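PDB 3CLW: conserved exported protein from Bacteroides fragilis, which is probably a glycoside hydrolase of family 30 that cleaves O-glycosidic bonds, although its substrate is unknown. Local coordinates for residues W280-A285 / G335-R340; L287-R292 / I342-T347. All coordinates share one frame; numbering follows the deposited sequence.

Contacts 1 and 2 both use helix 328-347, at successive heights, and their centres lie about 9 Å apart. In contact 1 the helix meets the loop that follows strand 270-276; in contact 2 it runs beside helix 285-300, which that loop leads into. Both are mainly buried, but all touching residues of contact 2 are buried, whereas Y283 and A285 of contact 1 are partly exposed. Their chemistry also differs: a water bridges loop and helix in contact 1, whereas in contact 2 helix meets helix through a direct salt bridge and aliphatic packing. They are joined by R292 NH1 hydrogen-bonding to S281 O at 2.8 Å and by L288 packing on R340.

Contact 1: residues W280-A285 / G335-R340; sequences WSAYPA and GLYVAR
The phenol end of Y337 reaches from helix 328-347 to the loop 280-285, which joins strand 270-276 to helix 285-300 in what the family makes a TIM barrel. Y337 OH lies 3.4 Å from Y283 CB and 3.7 Å from A282 CB, a methyl small enough for so close a place. With CG anti to the backbone N (chi1 -177°), the ring extends away from the helix so that its hydroxyl end reaches the loop, and Y283 CB meets it at the edge. The hydroxyl itself is hydrogen-bonded to E317. Over the centre of the Y337 ring sits a water that donates to A282 O at 2.8 Å and to Y337 O. The same water accepts from R340 NE at 2.9 Å. A bend at chi3 (72°) turns the end of R340 so that the water lies in the guanidinium plane. R340 NH2 lies at the edge of the Y283 ring, near its plane, and forms a salt bridge with E321; NH1 bonds to A424 O. P284, after a cis peptide, lays its CB over one face of the Y283 ring. Loop and helix thus share no direct hydrogen bond here and are joined through the water.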
# COMPACT_ATOMS: atom_id res chain seq x y z
N TRP A 280 13.02 -3.74 2.86
CA TRP A 280 14.46 -3.64 3.21
C TRP A 280 14.92 -2.37 3.90
O TRP A 280 16.11 -2.11 4.00
CB TRP A 280 15.36 -3.96 2.00
CG TRP A 280 14.80 -5.03 1.17
CD1 TRP A 280 14.35 -4.90 -0.11
CD2 TRP A 280 14.55 -6.39 1.56
NE1 TRP A 280 13.85 -6.11 -0.56
CE2 TRP A 280 13.95 -7.04 0.45
CE3 TRP A 280 14.79 -7.13 2.74
CZ2 TRP A 280 13.59 -8.40 0.47
CZ3 TRP A 280 14.40 -8.49 2.78
CH2 TRP A 280 13.81 -9.12 1.64
N SER A 281 13.98 -1.58 4.40
CA SER A 281 14.35 -0.33 5.02
C SER A 281 13.61 -0.14 6.34
O SER A 281 13.62 0.95 6.91
CB SER A 281 14.12 0.86 4.06
OG SER A 281 12.73 1.06 3.75
N ALA A 282 12.96 -1.20 6.81
CA ALA A 282 12.14 -1.10 8.04
C ALA A 282 12.88 -1.52 9.30
O ALA A 282 12.34 -1.41 10.40
CB ALA A 282 10.85 -1.89 7.91
N TYR A 283 14.12 -1.97 9.13
CA TYR A 283 15.00 -2.43 10.20
C TYR A 283 16.45 -2.31 9.72
O TYR A 283 16.71 -2.58 8.55
CB TYR A 283 14.69 -3.89 10.53
CG TYR A 283 15.48 -4.47 11.68
CD1 TYR A 283 15.00 -4.40 12.98
CD2 TYR A 283 16.71 -5.11 11.46
CE1 TYR A 283 15.70 -4.93 14.03
CE2 TYR A 283 17.43 -5.64 12.52
CZ TYR A 283 16.91 -5.55 13.81
OH TYR A 283 17.59 -6.08 14.89
N PRO A 284 17.38 -1.89 10.61
CA PRO A 284 17.13 -1.45 11.99
C PRO A 284 16.57 -0.04 12.04
O PRO A 284 16.44 0.61 11.00
CB PRO A 284 18.52 -1.51 12.64
CG PRO A 284 19.46 -1.27 11.54
CD PRO A 284 18.83 -1.87 10.30
N ALA A 285 16.24 0.41 13.25
CA ALA A 285 15.60 1.71 13.45
C ALA A 285 16.38 2.89 12.89
O ALA A 285 15.78 3.90 12.47
CB ALA A 285 15.26 1.94 14.93
N GLY A 335 2.39 -7.07 14.32
CA GLY A 335 1.49 -5.93 14.31
C GLY A 335 2.14 -4.60 14.68
O GLY A 335 1.92 -3.58 14.02
N LEU A 336 2.96 -4.59 15.74
CA LEU A 336 3.67 -3.38 16.15
C LEU A 336 4.84 -3.03 15.23
O LEU A 336 5.10 -1.86 15.01
CB LEU A 336 4.18 -3.50 17.58
CG LEU A 336 3.17 -3.61 18.72
CD1 LEU A 336 3.85 -4.24 19.91
CD2 LEU A 336 2.57 -2.27 19.09
N TYR A 337 5.53 -4.03 14.67
CA TYR A 337 6.62 -3.78 13.71
C TYR A 337 6.11 -2.99 12.49
O TYR A 337 6.76 -2.04 12.02
CB TYR A 337 7.21 -5.11 13.27
CG TYR A 337 8.39 -5.06 12.32
CD1 TYR A 337 8.21 -5.14 10.94
CD2 TYR A 337 9.72 -5.00 12.81
CE1 TYR A 337 9.26 -5.12 10.07
CE2 TYR A 337 10.81 -5.01 11.94
CZ TYR A 337 10.57 -5.06 10.56
OH TYR A 337 11.62 -5.07 9.67
N VAL A 338 4.93 -3.38 12.00
CA VAL A 338 4.36 -2.76 10.82
C VAL A 338 3.74 -1.43 11.19
O VAL A 338 3.88 -0.49 10.45
CB VAL A 338 3.34 -3.67 10.10
CG1 VAL A 338 2.76 -2.98 8.89
CG2 VAL A 338 3.98 -4.97 9.67
N ALA A 339 3.07 -1.35 12.34
CA ALA A 339 2.56 -0.06 12.80
C ALA A 339 3.68 1.00 12.90
O ALA A 339 3.44 2.16 12.72
CB ALA A 339 1.85 -0.21 14.11
N ARG A 340 4.90 0.57 13.21
CA ARG A 340 6.06 1.46 13.27
C ARG A 340 6.48 1.95 11.88
O ARG A 340 6.78 3.14 11.70
CB ARG A 340 7.25 0.73 13.95
CG ARG A 340 8.55 1.56 13.91
CD ARG A 340 9.60 1.01 14.86
NE ARG A 340 10.15 -0.24 14.36
CZ ARG A 340 11.19 -0.84 14.91
NH1 ARG A 340 11.78 -0.30 15.98
NH2 ARG A 340 11.65 -1.97 14.39
O HOH W 1 9.87 -1.49 11.81

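Contact 2: residues L287-R292 / I342-T347; sequences LLVDIR and IHNDLT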
# COMPACT_ATOMS: atom_id res chain seq x y z
N LEU A 287 18.24 2.95 10.13
CA LEU A 287 17.91 2.97 8.71
C LEU A 287 16.46 3.44 8.51
O LEU A 287 16.20 4.30 7.66
CB LEU A 287 18.15 1.59 8.10
CG LEU A 287 17.65 1.31 6.68
CD1 LEU A 287 18.34 2.23 5.64
CD2 LEU A 287 17.86 -0.17 6.34
N LEU A 288 15.54 2.89 9.30
CA LEU A 288 14.11 3.22 9.21
C LEU A 288 13.92 4.73 9.19
O LEU A 288 13.28 5.28 8.28
CB LEU A 288 13.34 2.57 10.37
CG LEU A 288 11.91 3.02 10.75
CD1 LEU A 288 10.83 2.38 9.86
CD2 LEU A 288 11.61 2.72 12.21
N VAL A 289 14.46 5.41 10.19
CA VAL A 289 14.19 6.84 10.33
C VAL A 289 14.99 7.75 9.38
O VAL A 289 14.45 8.72 8.85
CB VAL A 289 14.27 7.33 11.81
CG1 VAL A 289 13.27 6.55 12.68
CG2 VAL A 289 15.71 7.25 12.38
N ASP A 290 16.28 7.43 9.17
CA ASP A 290 17.16 8.19 8.28
C ASP A 290 16.66 8.23 6.83
O ASP A 290 16.52 9.32 6.25
CB ASP A 290 18.58 7.60 8.27
CG ASP A 290 19.36 7.88 9.55
OD1 ASP A 290 20.45 7.27 9.70
OD2 ASP A 290 18.91 8.70 10.40
N ILE A 291 16.40 7.06 6.25
CA ILE A 291 15.98 7.01 4.85
C ILE A 291 14.65 7.76 4.62
O ILE A 291 14.52 8.47 3.62
CB ILE A 291 15.93 5.58 4.28
CG1 ILE A 291 15.82 5.64 2.74
CG2 ILE A 291 14.76 4.79 4.87
CD1 ILE A 291 16.34 4.43 2.04
N ARG A 292 13.72 7.65 5.57
CA ARG A 292 12.43 8.31 5.44
C ARG A 292 12.51 9.83 5.62
O ARG A 292 11.78 10.59 4.97
CB ARG A 292 11.40 7.67 6.39
CG ARG A 292 10.76 6.41 5.82
CD ARG A 292 10.33 5.40 6.88
NE ARG A 292 9.99 4.15 6.22
CZ ARG A 292 10.84 3.16 5.97
NH1 ARG A 292 12.09 3.23 6.39
NH2 ARG A 292 10.43 2.08 5.31
N ILE A 342 4.34 2.28 9.51
CA ILE A 342 3.28 3.22 9.16
C ILE A 342 3.53 4.60 9.77
O ILE A 342 3.50 5.62 9.05
CB ILE A 342 1.86 2.70 9.52
CG1 ILE A 342 1.51 1.49 8.64
CG2 ILE A 342 0.79 3.83 9.33
CD1 ILE A 342 0.22 0.72 9.04
N HIS A 343 3.78 4.63 11.08
CA HIS A 343 3.99 5.88 11.78
C HIS A 343 5.12 6.73 11.17
O HIS A 343 4.97 7.92 10.97
CB HIS A 343 4.29 5.62 13.24
CG HIS A 343 4.76 6.84 13.96
ND1 HIS A 343 3.89 7.73 14.55
CD2 HIS A 343 6.00 7.33 14.18
CE1 HIS A 343 4.57 8.71 15.10
NE2 HIS A 343 5.86 8.49 14.88
N ASN A 344 6.25 6.09 10.88
CA ASN A 344 7.41 6.77 10.32
C ASN A 344 7.19 7.21 8.87
O ASN A 344 7.64 8.30 8.47
CB ASN A 344 8.66 5.90 10.49
CG ASN A 344 9.13 5.87 11.93
OD1 ASN A 344 9.80 6.79 12.38
ND2 ASN A 344 8.75 4.83 12.67
N ASP A 345 6.48 6.40 8.09
CA ASP A 345 6.07 6.85 6.76
C ASP A 345 5.23 8.11 6.80
O ASP A 345 5.46 9.05 6.02
CB ASP A 345 5.36 5.74 5.99
CG ASP A 345 6.35 4.77 5.37
OD1 ASP A 345 7.55 5.10 5.29
OD2 ASP A 345 5.95 3.67 4.96
N LEU A 346 4.23 8.13 7.68
CA LEU A 346 3.33 9.27 7.84
C LEU A 346 4.00 10.51 8.44
O LEU A 346 3.70 11.61 8.05
CB LEU A 346 2.13 8.87 8.71
CG LEU A 346 1.14 7.85 8.15
CD1 LEU A 346 0.11 7.47 9.21
CD2 LEU A 346 0.47 8.36 6.86
N THR A 347 4.89 10.31 9.40
CA THR A 347 5.44 11.42 10.15
C THR A 347 6.84 11.86 9.70
O THR A 347 7.19 12.99 9.89
CB THR A 347 5.48 11.13 11.67
OG1 THR A 347 6.33 10.00 11.90
CG2 THR A 347 4.10 10.84 12.22
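R292 and D345 form the polar link between helices 285-300 and 328-347, adjacent outer helices of a TIM barrel. Segments 287-292 and 342-347 run at 21° to each other, their axes 9.9 Å apart at closest approach. R292 has CG anti to the carbonyl carbon (chi1 -83°) and an extended chain from CG to NE, which carries NE across to D345. NE donates to D345 OD1 at 2.8 Å along a bent path (139°), within the guanidinium plane but from above that of the carboxylate. R292 NH1 bonds to L288 O at 3.0 Å, on a lone pair, and also to S281 O of the loop, while L288 CD1 lies over one guanidinium face, near its rim. N344 fills the gap beside this tight group. The L288 side chain crosses that of N344 at about a right angle, bringing CD2 to 3.6 Å from ND2, which bonds to R340 O. Toward V289 the packing thins to one touch, CG1 to N344 OD1 at 3.5 Å, and the acid D290 is exposed to solvent. R292, paired with D345 and, through NH2, with D278, probably offsets the repulsion between these close carboxylates, which would help to keep D345 in its buried place.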